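Local coordinates for protein alpha-fucosidase (Bifidobacterium bifidum, PDB 2EAB) that probably hydrolyses 1,2-linked alpha-L-fucosyl groups, this chain being the catalytic part of a longer, membrane-associated protein, at residues A[117-122]-A[560-565]; A[551-556]-A[572-577]; A[193-198]-A[203-208]; A[142-147]-A[180-185]; A[430-435]-A[439-444]. All coordinates share one frame; numbering follows the deposited sequence.

Overall arrangement
All five contacts are buried, but the centre of contact 5 lies about 8 Å from that of the chain, those of the other four about 28 to 36 Å. Contacts 1 and 2 share one small antiparallel sheet, in which strands 558-565 and 572-574 are neighbours. On the opposite side of the chain, contacts 3 and 4 span the two large sheets of the N-terminal beta domain, their centres about 7 Å apart. Their chemistry differs. Contacts 1 and 3 are apolar, contact 2 rests on hydrogen bonds and water, contact 4 lays an arginine against a tyrosine, and contact 5 sets methyl groups against a peptide and a phenol.

Contact 1 of 5, residues A[117-122]-A[560-565]; sequences ETVNPG and TGVAYS
Val562, on the middle strand of a small three-stranded antiparallel sheet in the family 95 catalytic region, meets Val119 and Pro121 of a loop in the N-terminal, family 65-like part of the chain. A single methyl group carries the contact from the sheet. Val562 CG2 lies 3.5 Å from Val119 CG2 and 3.7 Å from Pro121 CB, with Pro121 CG a little further off at 4.1 Å. With CG1 between the backbone N and the carbonyl carbon (chi1 65°), CG2 stands anti to the backbone N and faces the loop. The valine on the loop answers with CG2, methyl to methyl, while the proline offers its CB-CG edge. No hydrogen bond joins the two segments, so the fit depends on shape. Within 117-122 the chain around the proline is shaped by an Asx turn: Gly122 N donates to Asn120 OD1 over 2.9 Å, from above the carbonyl plane and with an N-H...O angle of 148°. The backbone of Val119 is also bonded to Gly572, which ties the loop to the same sheet. Around this core, helix 103-113 covers the two valines, Leu108 and Leu112 touching Val119 and Leu105 touching Val562. Phe499 of helix 499-502 packs on Pro121, and strand 558-565 is flanked in the sheet by 548-549 and 572-574, both antiparallel to it.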
# COMPACT_ATOMS: atom_id res chain seq x y z
N GLU A 117 -20.50 22.59 -20.00
CA GLU A 117 -20.70 21.61 -18.93
C GLU A 117 -19.72 20.46 -19.07
O GLU A 117 -19.33 19.83 -18.08
CB GLU A 117 -22.13 21.06 -18.96
CG GLU A 117 -23.22 22.05 -18.55
CD GLU A 117 -24.57 21.38 -18.36
OE1 GLU A 117 -24.88 20.42 -19.10
OE2 GLU A 117 -25.33 21.82 -17.48
N THR A 118 -19.37 20.16 -20.31
CA THR A 118 -18.40 19.11 -20.62
C THR A 118 -17.53 19.54 -21.78
O THR A 118 -17.93 20.39 -22.59
CB THR A 118 -19.07 17.76 -20.98
OG1 THR A 118 -19.73 17.86 -22.25
CG2 THR A 118 -20.08 17.31 -19.92
N VAL A 119 -16.34 18.96 -21.85
CA VAL A 119 -15.42 19.14 -22.97
C VAL A 119 -14.85 17.78 -23.36
O VAL A 119 -15.07 16.79 -22.66
CB VAL A 119 -14.28 20.14 -22.64
CG1 VAL A 119 -14.82 21.55 -22.44
CG2 VAL A 119 -13.48 19.68 -21.42
N ASN A 120 -14.12 17.73 -24.47
CA ASN A 120 -13.42 16.52 -24.86
C ASN A 120 -11.93 16.65 -24.55
O ASN A 120 -11.20 17.28 -25.31
CB ASN A 120 -13.63 16.20 -26.34
CG ASN A 120 -12.90 14.94 -26.78
OD1 ASN A 120 -12.28 14.25 -25.97
ND2 ASN A 120 -12.98 14.63 -28.06
N PRO A 121 -11.48 16.04 -23.44
CA PRO A 121 -10.09 16.15 -23.05
C PRO A 121 -9.21 15.05 -23.64
O PRO A 121 -8.11 14.81 -23.14
CB PRO A 121 -10.17 16.00 -21.53
CG PRO A 121 -11.29 15.03 -21.34
CD PRO A 121 -12.26 15.24 -22.48
N GLY A 122 -9.68 14.39 -24.70
CA GLY A 122 -9.00 13.23 -25.28
C GLY A 122 -7.57 13.42 -25.76
O GLY A 122 -6.84 12.44 -25.89
N THR A 560 -10.43 22.44 -10.24
CA THR A 560 -9.19 21.99 -10.87
C THR A 560 -9.28 21.95 -12.40
O THR A 560 -8.38 21.44 -13.06
CB THR A 560 -8.79 20.60 -10.36
OG1 THR A 560 -9.89 19.70 -10.55
CG2 THR A 560 -8.44 20.64 -8.89
N GLY A 561 -10.35 22.50 -12.96
CA GLY A 561 -10.52 22.49 -14.41
C GLY A 561 -10.91 21.11 -14.91
O GLY A 561 -11.51 20.31 -14.18
N VAL A 562 -10.56 20.81 -16.16
CA VAL A 562 -11.04 19.59 -16.80
C VAL A 562 -10.68 18.35 -15.98
O VAL A 562 -9.53 18.15 -15.58
CB VAL A 562 -10.62 19.51 -18.28
CG1 VAL A 562 -9.12 19.41 -18.43
CG2 VAL A 562 -11.32 18.36 -18.97
N ALA A 563 -11.69 17.54 -15.70
CA ALA A 563 -11.51 16.38 -14.82
C ALA A 563 -12.51 15.28 -15.10
O ALA A 563 -13.64 15.54 -15.52
CB ALA A 563 -11.61 16.81 -13.36
N TYR A 564 -12.06 14.05 -14.84
CA TYR A 564 -12.88 12.85 -14.91
C TYR A 564 -13.03 12.29 -13.51
O TYR A 564 -12.07 12.30 -12.73
CB TYR A 564 -12.18 11.82 -15.80
CG TYR A 564 -12.95 10.55 -16.05
CD1 TYR A 564 -14.27 10.58 -16.50
CD2 TYR A 564 -12.35 9.30 -15.87
CE1 TYR A 564 -14.97 9.41 -16.75
CE2 TYR A 564 -13.04 8.13 -16.12
CZ TYR A 564 -14.36 8.19 -16.56
OH TYR A 564 -15.04 7.02 -16.80
N SER A 565 -14.23 11.83 -13.18
CA SER A 565 -14.44 11.14 -11.92
C SER A 565 -14.39 9.64 -12.20
O SER A 565 -15.35 9.10 -12.74
CB SER A 565 -15.79 11.53 -11.32
OG SER A 565 -15.86 11.13 -9.96

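Contact 2 of 5, residues A[551-556]-A[572-577]; sequences GSSSGD and GTDGNT
Asp574 is the hub, with its carboxylate directed at Gly551 and its backbone carbonyl at Ser554. With CG anti to the backbone N (chi1 -165°), the side chain reaches across to the loop, where Gly551 N donates to OD2 over 2.8 Å. The N-H arrives on the syn side of the carboxylate, 18° out of its plane, and bends to 147° at the hydrogen. Ser554 grips the other end of the residue: its OG donates to Asp574 O at 2.7 Å, in the carbonyl plane and on a lone pair. The same hydroxyl passes 3.5 Å from Asp574 CB, so the serine lies close along the aspartate as well as bonding to it. Two waters fill in between the segments. Water 1 joins Ser553 OG to Asp574 N, and water 2 joins Ser553 OG to Asp574 OD2. The second carboxylate oxygen, OD1, is bonded by Thr559 and His548, so this buried acid is met on both oxygens, which is consistent with its being ionised. Within the loop, Ser554 N donates to Gly551 O at 3.1 Å, closing a beta turn that sets the two residues holding the aspartate at a fixed spacing. Asp574 itself centres an inverse gamma turn. What results is a beta turn bonded to the edge strand of a three-stranded antiparallel sheet, where the chain leaves that strand and, after Gly575 and the N-cap Asn576, enters helix 577-596.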
# COMPACT_ATOMS: atom_id res chain seq x y z
N GLY A 551 -16.51 27.89 -14.48
CA GLY A 551 -17.62 28.39 -15.28
C GLY A 551 -18.94 28.06 -14.63
O GLY A 551 -18.99 27.45 -13.55
N SER A 552 -20.02 28.46 -15.29
CA SER A 552 -21.37 28.40 -14.71
C SER A 552 -21.83 26.99 -14.32
O SER A 552 -22.67 26.84 -13.43
CB SER A 552 -22.39 29.04 -15.64
OG SER A 552 -22.39 28.42 -16.91
N SER A 553 -21.27 25.95 -14.94
CA SER A 553 -21.71 24.59 -14.65
C SER A 553 -21.32 24.11 -13.25
O SER A 553 -21.93 23.18 -12.72
CB SER A 553 -21.23 23.59 -15.71
OG SER A 553 -19.86 23.28 -15.55
N SER A 554 -20.31 24.74 -12.66
CA SER A 554 -19.82 24.32 -11.34
C SER A 554 -19.96 25.38 -10.25
O SER A 554 -19.35 25.27 -9.18
CB SER A 554 -18.39 23.79 -11.44
OG SER A 554 -18.39 22.53 -12.09
N GLY A 555 -20.77 26.41 -10.51
CA GLY A 555 -21.11 27.40 -9.50
C GLY A 555 -19.99 28.39 -9.22
O GLY A 555 -19.17 28.67 -10.09
N ASP A 556 -19.98 28.90 -7.99
CA ASP A 556 -19.04 29.93 -7.58
C ASP A 556 -17.95 29.32 -6.71
O ASP A 556 -18.12 29.17 -5.50
CB ASP A 556 -19.79 31.04 -6.83
CG ASP A 556 -18.92 32.27 -6.57
OD1 ASP A 556 -17.71 32.25 -6.87
OD2 ASP A 556 -19.47 33.27 -6.07
N GLY A 572 -14.86 14.88 -19.22
CA GLY A 572 -14.26 16.16 -18.85
C GLY A 572 -15.30 17.16 -18.39
O GLY A 572 -16.01 17.74 -19.21
N THR A 573 -15.40 17.33 -17.08
CA THR A 573 -16.28 18.32 -16.48
C THR A 573 -15.45 19.44 -15.85
O THR A 573 -14.22 19.36 -15.81
CB THR A 573 -17.23 17.70 -15.43
OG1 THR A 573 -16.46 17.22 -14.32
CG2 THR A 573 -18.02 16.55 -16.02
N ASP A 574 -16.13 20.47 -15.36
CA ASP A 574 -15.46 21.60 -14.74
C ASP A 574 -15.16 21.26 -13.28
O ASP A 574 -15.91 21.60 -12.36
CB ASP A 574 -16.32 22.86 -14.87
CG ASP A 574 -15.55 24.14 -14.58
OD1 ASP A 574 -14.44 24.07 -14.01
OD2 ASP A 574 -16.06 25.21 -14.94
N GLY A 575 -14.04 20.57 -13.09
CA GLY A 575 -13.69 20.01 -11.79
C GLY A 575 -14.65 18.91 -11.40
O GLY A 575 -15.56 18.55 -12.15
N ASN A 576 -14.45 18.38 -10.20
CA ASN A 576 -15.35 17.41 -9.59
C ASN A 576 -14.98 17.23 -8.13
O ASN A 576 -13.94 17.72 -7.68
CB ASN A 576 -15.40 16.07 -10.36
CG ASN A 576 -14.05 15.39 -10.48
OD1 ASN A 576 -13.18 15.52 -9.61
ND2 ASN A 576 -13.87 14.63 -11.55
N THR A 577 -15.82 16.52 -7.39
CA THR A 577 -15.63 16.36 -5.96
C THR A 577 -14.37 15.55 -5.65
O THR A 577 -13.66 15.85 -4.68
CB THR A 577 -16.87 15.72 -5.35
OG1 THR A 577 -17.99 16.55 -5.66
CG2 THR A 577 -16.74 15.56 -3.83
O HOH W 1 -19.01 20.68 -15.58
O HOH W 2 -18.44 25.36 -16.33

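Contact 3 of 5, residues A[193-198]-A[203-208]; sequences ARLTAS and LNFNVS
Leu203 meets Leu195, Thr196 and Ala197 across the beta sandwich of the N-terminal domain, whose sequence belongs to the galactose mutarotase-like clan. Strand 190-197 lies in the nine-stranded sheet and strand 203-208 in the seven-stranded one; a short loop carries the chain from one to the other, and the axes of 193-197 and 203-208 approach to 7.4 Å, with 134° between their directions. From the start of the Leu203 side chain, CB lies 4.1 Å from Ala197 CB. CG stands anti to the backbone N (chi1 -167°) and comes in the plane of the Phe205 ring, at its edge. The chain then forks: CD1 comes to 4.2 Å from the carbonyl carbon, C, of Thr196, while CD2 presses on the Leu195 backbone, 3.4 Å from its O. Cutting Leu203 back to an alanine would probably open a gap beside the Leu195 carbonyl and Thr196 and leave that edge of the Phe205 ring without its leucine neighbour. Val274 of the nine-stranded sheet also packs against Leu195, Leu203 and Phe205. No hydrogen bond joins the segments. The remaining link is made where Leu195 CD1 reaches obliquely to the end of the Phe205 ring, 3.5 Å from CZ.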
# COMPACT_ATOMS: atom_id res chain seq x y z
N ALA A 193 17.84 -20.96 2.76
CA ALA A 193 17.09 -22.21 2.73
C ALA A 193 17.86 -23.25 3.55
O ALA A 193 18.99 -23.61 3.20
CB ALA A 193 16.88 -22.70 1.31
N ARG A 194 17.25 -23.69 4.64
CA ARG A 194 17.83 -24.69 5.52
C ARG A 194 17.13 -26.01 5.25
O ARG A 194 15.92 -26.13 5.42
CB ARG A 194 17.66 -24.27 6.99
CG ARG A 194 18.15 -25.28 8.02
CD ARG A 194 19.66 -25.38 8.04
NE ARG A 194 20.13 -26.39 8.98
CZ ARG A 194 21.38 -26.84 9.05
NH1 ARG A 194 22.30 -26.38 8.22
NH2 ARG A 194 21.70 -27.77 9.94
N LEU A 195 17.91 -27.00 4.79
CA LEU A 195 17.35 -28.28 4.35
C LEU A 195 17.96 -29.42 5.14
O LEU A 195 19.18 -29.48 5.30
CB LEU A 195 17.60 -28.48 2.85
CG LEU A 195 17.30 -27.29 1.93
CD1 LEU A 195 17.84 -27.53 0.54
CD2 LEU A 195 15.81 -27.01 1.87
N THR A 196 17.12 -30.32 5.65
CA THR A 196 17.59 -31.47 6.42
C THR A 196 16.91 -32.79 6.03
O THR A 196 15.80 -32.80 5.50
CB THR A 196 17.39 -31.28 7.96
OG1 THR A 196 16.02 -31.52 8.31
CG2 THR A 196 17.83 -29.89 8.42
N ALA A 197 17.62 -33.88 6.30
CA ALA A 197 17.05 -35.22 6.31
C ALA A 197 17.32 -35.83 7.69
O ALA A 197 18.34 -35.52 8.31
CB ALA A 197 17.66 -36.07 5.22
N SER A 198 16.42 -36.68 8.16
CA SER A 198 16.53 -37.26 9.51
C SER A 198 17.60 -38.35 9.62
O SER A 198 18.06 -38.66 10.71
CB SER A 198 15.18 -37.80 9.98
OG SER A 198 14.70 -38.80 9.11
N LEU A 203 20.07 -36.76 2.40
CA LEU A 203 19.82 -35.48 1.74
C LEU A 203 20.52 -35.44 0.38
O LEU A 203 21.74 -35.31 0.28
CB LEU A 203 20.23 -34.29 2.62
CG LEU A 203 19.73 -32.90 2.19
CD1 LEU A 203 18.21 -32.84 2.08
CD2 LEU A 203 20.24 -31.85 3.15
N ASN A 204 19.70 -35.60 -0.66
CA ASN A 204 20.16 -35.64 -2.04
C ASN A 204 19.25 -34.77 -2.90
O ASN A 204 18.04 -35.01 -2.96
CB ASN A 204 20.15 -37.07 -2.57
CG ASN A 204 21.06 -37.99 -1.78
OD1 ASN A 204 22.27 -38.02 -2.00
ND2 ASN A 204 20.48 -38.74 -0.85
N PHE A 205 19.82 -33.76 -3.54
CA PHE A 205 19.03 -32.87 -4.40
C PHE A 205 19.87 -32.09 -5.39
O PHE A 205 21.08 -31.91 -5.20
CB PHE A 205 18.16 -31.92 -3.56
CG PHE A 205 18.94 -30.92 -2.76
CD1 PHE A 205 19.30 -29.70 -3.31
CD2 PHE A 205 19.32 -31.21 -1.46
CE1 PHE A 205 20.03 -28.77 -2.58
CE2 PHE A 205 20.05 -30.29 -0.71
CZ PHE A 205 20.40 -29.07 -1.28
N ASN A 206 19.21 -31.62 -6.44
CA ASN A 206 19.80 -30.73 -7.42
C ASN A 206 19.21 -29.34 -7.23
O ASN A 206 17.99 -29.19 -7.14
CB ASN A 206 19.50 -31.27 -8.82
CG ASN A 206 20.01 -30.36 -9.92
OD1 ASN A 206 19.40 -29.32 -10.21
ND2 ASN A 206 21.10 -30.75 -10.56
N VAL A 207 20.07 -28.33 -7.15
CA VAL A 207 19.60 -26.95 -7.04
C VAL A 207 19.89 -26.18 -8.32
O VAL A 207 21.01 -26.19 -8.84
CB VAL A 207 20.15 -26.21 -5.78
CG1 VAL A 207 21.66 -26.28 -5.69
CG2 VAL A 207 19.68 -24.76 -5.75
N SER A 208 18.85 -25.53 -8.84
CA SER A 208 18.96 -24.68 -10.01
C SER A 208 18.20 -23.38 -9.77
O SER A 208 17.37 -23.29 -8.86
CB SER A 208 18.43 -25.39 -11.26
OG SER A 208 17.08 -25.77 -11.10

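Contact 4 of 5, residues A[142-147]-A[180-185]; sequences IYLDYG and REYFAS
Strand 140-145, which carries Leu144, and strand 176-185, which carries Tyr182, stay well apart in the backbone, their nearest alpha carbons being Leu144 CA and Arg180 CA at 10.4 Å. They belong to the two facing sheets of the N-terminal beta sandwich, so side chains alone bridge the gap. Tyr146 and Arg180 run antiparallel alongside one another. The arginine, bent at chi3 (-89°), brings NH1 to 3.3 Å from Tyr146 CE1, obliquely to the ring, and Tyr146 CZ lies in the guanidinium plane at its edge. The two planes are 60° apart, so this is no flat stack. Farther back, Tyr146 OH rests 3.6 Å from Arg180 CD, alongside the aliphatic part of the chain. Trimming Tyr146 to an alanine is likely to strip NH1 and CD of this cover and leave the guanidinium less restrained, held mainly through its salt bridge to Glu70. Glu70 makes that bridge with Arg180 NE, accepts a hydrogen bond from Tyr182 OH, and probably balances the arginine's charge inside the sandwich. Leu144 approaches Tyr182 head-on, at the ring edge and near its plane, with CD1 3.7 Å from OH and 4.2 Å from CE1. At the end of the strand, Asp145 OD1 closes an Asx turn by accepting from Gly147 N at 3.0 Å, from above the carboxylate plane.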
# COMPACT_ATOMS: atom_id res chain seq x y z
N ILE A 142 13.71 -20.83 -7.86
CA ILE A 142 14.68 -21.76 -7.31
C ILE A 142 14.02 -23.13 -7.29
O ILE A 142 12.94 -23.30 -6.72
CB ILE A 142 15.10 -21.36 -5.87
CG1 ILE A 142 15.66 -19.94 -5.84
CG2 ILE A 142 16.11 -22.37 -5.29
CD1 ILE A 142 15.75 -19.33 -4.45
N TYR A 143 14.66 -24.11 -7.94
CA TYR A 143 14.20 -25.50 -7.89
C TYR A 143 15.14 -26.36 -7.07
O TYR A 143 16.35 -26.31 -7.24
CB TYR A 143 14.04 -26.09 -9.29
CG TYR A 143 12.79 -25.64 -10.02
CD1 TYR A 143 11.55 -26.21 -9.73
CD2 TYR A 143 12.85 -24.65 -11.00
CE1 TYR A 143 10.41 -25.82 -10.40
CE2 TYR A 143 11.70 -24.25 -11.68
CZ TYR A 143 10.48 -24.83 -11.37
OH TYR A 143 9.34 -24.44 -12.03
N LEU A 144 14.55 -27.14 -6.17
CA LEU A 144 15.29 -28.10 -5.36
C LEU A 144 14.72 -29.48 -5.65
O LEU A 144 13.68 -29.86 -5.12
CB LEU A 144 15.18 -27.76 -3.86
CG LEU A 144 15.58 -26.35 -3.43
CD1 LEU A 144 15.18 -26.08 -1.99
CD2 LEU A 144 17.06 -26.10 -3.62
N ASP A 145 15.39 -30.21 -6.55
CA ASP A 145 14.86 -31.47 -7.06
C ASP A 145 15.45 -32.65 -6.31
O ASP A 145 16.63 -32.97 -6.45
CB ASP A 145 15.10 -31.59 -8.58
CG ASP A 145 14.36 -32.76 -9.21
OD1 ASP A 145 13.75 -33.57 -8.48
OD2 ASP A 145 14.40 -32.88 -10.45
N TYR A 146 14.61 -33.29 -5.50
CA TYR A 146 15.02 -34.40 -4.64
C TYR A 146 15.04 -35.73 -5.39
O TYR A 146 15.62 -36.71 -4.91
CB TYR A 146 14.09 -34.49 -3.43
CG TYR A 146 14.35 -33.44 -2.35
CD1 TYR A 146 14.19 -32.08 -2.62
CD2 TYR A 146 14.73 -33.82 -1.07
CE1 TYR A 146 14.43 -31.12 -1.63
CE2 TYR A 146 14.96 -32.88 -0.07
CZ TYR A 146 14.80 -31.52 -0.36
OH TYR A 146 15.03 -30.59 0.63
N GLY A 147 14.40 -35.76 -6.56
CA GLY A 147 14.39 -36.94 -7.43
C GLY A 147 13.78 -38.19 -6.82
O GLY A 147 14.28 -39.30 -7.04
N ARG A 180 12.35 -28.36 5.44
CA ARG A 180 12.82 -27.18 4.74
C ARG A 180 12.37 -25.95 5.49
O ARG A 180 11.26 -25.91 6.03
CB ARG A 180 12.28 -27.14 3.31
CG ARG A 180 12.55 -28.41 2.52
CD ARG A 180 12.44 -28.18 1.03
NE ARG A 180 11.08 -28.39 0.57
CZ ARG A 180 10.65 -29.50 -0.03
NH1 ARG A 180 11.47 -30.52 -0.25
NH2 ARG A 180 9.39 -29.58 -0.41
N GLU A 181 13.24 -24.96 5.54
CA GLU A 181 12.96 -23.68 6.16
C GLU A 181 13.49 -22.58 5.26
O GLU A 181 14.62 -22.65 4.79
CB GLU A 181 13.62 -23.60 7.53
CG GLU A 181 13.41 -22.29 8.26
CD GLU A 181 14.39 -22.11 9.40
OE1 GLU A 181 15.58 -21.86 9.12
OE2 GLU A 181 13.96 -22.20 10.57
N TYR A 182 12.66 -21.57 5.03
CA TYR A 182 13.03 -20.46 4.16
C TYR A 182 12.77 -19.12 4.83
O TYR A 182 11.71 -18.91 5.42
CB TYR A 182 12.21 -20.48 2.87
CG TYR A 182 12.19 -21.78 2.12
CD1 TYR A 182 13.21 -22.10 1.21
CD2 TYR A 182 11.14 -22.68 2.26
CE1 TYR A 182 13.18 -23.28 0.50
CE2 TYR A 182 11.10 -23.87 1.55
CZ TYR A 182 12.13 -24.15 0.67
OH TYR A 182 12.11 -25.32 -0.06
N PHE A 183 13.73 -18.21 4.73
CA PHE A 183 13.52 -16.83 5.15
C PHE A 183 14.41 -15.89 4.36
O PHE A 183 15.36 -16.32 3.72
CB PHE A 183 13.67 -16.65 6.67
CG PHE A 183 15.04 -16.99 7.21
CD1 PHE A 183 16.05 -16.03 7.25
CD2 PHE A 183 15.30 -18.26 7.72
CE1 PHE A 183 17.31 -16.34 7.76
CE2 PHE A 183 16.56 -18.57 8.24
CZ PHE A 183 17.56 -17.61 8.26
N ALA A 184 14.07 -14.60 4.39
CA ALA A 184 14.90 -13.58 3.76
C ALA A 184 15.21 -12.53 4.80
O ALA A 184 14.32 -11.82 5.28
CB ALA A 184 14.19 -12.97 2.56
N SER A 185 16.49 -12.45 5.15
CA SER A 185 16.97 -11.55 6.18
C SER A 185 17.18 -10.15 5.64
O SER A 185 17.83 -9.96 4.61
CB SER A 185 18.28 -12.07 6.75
OG SER A 185 18.88 -11.09 7.57

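Contact 5 of 5, residues A[430-435]-A[439-444]; sequences WPTYSA and ELAEPL
Thr432 and Ala441 mark the closest backbone approach, their CA atoms 6.6 Å apart, where a helix-like turn at 432-434 faces a 3-10 segment, 439-441, that leads into helix 442-450. Each side is closed by its own bond: Ala435 N donates to Pro431 O, and Glu442 N to Glu439 O. Thr432 and Tyr433 make the contact from 430-435. With OG1 at chi1 -43°, Thr432 CG2 stands anti to the backbone N and lies against the peptide link between Leu440 and Ala441, 3.8 Å from Ala441 N and 4.1 Å from Leu440 C. Tyr433 leaves the backbone at a slant, but its phenol reaches back to Ala441. The methyl of Ala441 meets the hydroxyl end of the ring obliquely, with CB 3.2 Å from OH and 3.6 Å from CE1. The polar end is not left to this methyl, for Tyr433 OH is hydrogen-bonded to Asn514 O of helix 507-520, and the ring also meets Tyr521. Leu440 packs on helix 365-386, which ends at Ser386, a calcium ligand; its side chain lies about 8 Å from that of Ser386. Both segments belong to the family 95 catalytic region, consistent with the (alpha/alpha)6 barrel of the six-hairpin glycosidases. No hydrogen bond or charge joins the segments, so the contact rests on methyl groups set against a peptide and a phenol; it is therefore apolar, while the phenol's hydroxyl finds its polar partner in Asn514.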
# COMPACT_ATOMS: atom_id res chain seq x y z
N TRP A 430 -1.92 2.54 3.64
CA TRP A 430 -2.94 2.91 4.62
C TRP A 430 -2.76 2.33 6.03
O TRP A 430 -3.08 3.02 6.99
CB TRP A 430 -4.35 2.59 4.13
CG TRP A 430 -4.87 3.52 3.08
CD1 TRP A 430 -4.36 4.74 2.71
CD2 TRP A 430 -6.04 3.32 2.28
NE1 TRP A 430 -5.12 5.29 1.71
CE2 TRP A 430 -6.16 4.44 1.43
CE3 TRP A 430 -7.00 2.30 2.20
CZ2 TRP A 430 -7.21 4.56 0.49
CZ3 TRP A 430 -8.03 2.43 1.27
CH2 TRP A 430 -8.13 3.55 0.44
N PRO A 431 -2.31 1.06 6.18
CA PRO A 431 -2.14 0.57 7.57
C PRO A 431 -0.76 0.84 8.16
O PRO A 431 -0.51 0.51 9.31
CB PRO A 431 -2.32 -0.93 7.42
CG PRO A 431 -1.76 -1.23 6.05
CD PRO A 431 -2.04 -0.00 5.20
N THR A 432 0.12 1.44 7.38
CA THR A 432 1.54 1.47 7.73
C THR A 432 1.82 2.18 9.04
O THR A 432 2.69 1.76 9.80
CB THR A 432 2.34 2.10 6.59
OG1 THR A 432 1.86 1.60 5.33
CG2 THR A 432 3.83 1.80 6.73
N TYR A 433 1.09 3.26 9.30
CA TYR A 433 1.31 4.03 10.52
C TYR A 433 0.44 3.55 11.68
O TYR A 433 0.93 3.34 12.79
CB TYR A 433 1.09 5.51 10.25
CG TYR A 433 1.80 6.01 9.02
CD1 TYR A 433 3.18 6.17 9.01
CD2 TYR A 433 1.09 6.30 7.85
CE1 TYR A 433 3.84 6.62 7.88
CE2 TYR A 433 1.73 6.75 6.71
CZ TYR A 433 3.11 6.91 6.74
OH TYR A 433 3.76 7.37 5.62
N SER A 434 -0.86 3.38 11.42
CA SER A 434 -1.79 2.99 12.48
C SER A 434 -1.46 1.60 13.04
O SER A 434 -1.68 1.35 14.23
CB SER A 434 -3.24 3.06 11.99
OG SER A 434 -3.48 2.12 10.96
N ALA A 435 -0.92 0.73 12.19
CA ALA A 435 -0.51 -0.60 12.63
C ALA A 435 0.96 -0.66 13.06
O ALA A 435 1.55 -1.74 13.12
CB ALA A 435 -0.82 -1.65 11.56
N GLU A 439 8.24 3.25 10.07
CA GLU A 439 9.53 3.30 9.37
C GLU A 439 9.46 2.65 7.99
O GLU A 439 10.26 2.96 7.10
CB GLU A 439 10.64 2.66 10.21
CG GLU A 439 10.50 1.16 10.41
CD GLU A 439 9.82 0.78 11.71
OE1 GLU A 439 8.88 1.48 12.15
OE2 GLU A 439 10.26 -0.24 12.30
N LEU A 440 8.48 1.76 7.80
CA LEU A 440 8.35 1.02 6.55
C LEU A 440 7.72 1.86 5.44
O LEU A 440 7.64 1.42 4.30
CB LEU A 440 7.61 -0.29 6.77
CG LEU A 440 8.16 -1.22 7.87
CD1 LEU A 440 7.55 -2.60 7.76
CD2 LEU A 440 9.68 -1.32 7.83
N ALA A 441 7.29 3.08 5.77
CA ALA A 441 6.83 4.03 4.76
C ALA A 441 7.98 4.71 4.03
O ALA A 441 7.76 5.37 3.01
CB ALA A 441 5.94 5.08 5.40
N GLU A 442 9.20 4.57 4.54
CA GLU A 442 10.35 5.27 3.96
C GLU A 442 10.47 5.12 2.44
O GLU A 442 10.65 6.12 1.74
CB GLU A 442 11.66 4.89 4.67
CG GLU A 442 12.93 5.53 4.08
CD GLU A 442 12.88 7.06 4.00
OE1 GLU A 442 12.25 7.70 4.87
OE2 GLU A 442 13.51 7.62 3.08
N PRO A 443 10.39 3.88 1.90
CA PRO A 443 10.50 3.78 0.44
C PRO A 443 9.40 4.51 -0.33
O PRO A 443 9.63 4.93 -1.46
CB PRO A 443 10.47 2.27 0.17
CG PRO A 443 9.88 1.67 1.38
CD PRO A 443 10.29 2.55 2.53
N LEU A 444 8.20 4.66 0.25
CA LEU A 444 7.18 5.48 -0.40
C LEU A 444 7.59 6.95 -0.43
O LEU A 444 7.43 7.62 -1.44
CB LEU A 444 5.80 5.33 0.25
CG LEU A 444 4.71 6.15 -0.44
CD1 LEU A 444 4.44 5.60 -1.85
CD2 LEU A 444 3.44 6.19 0.39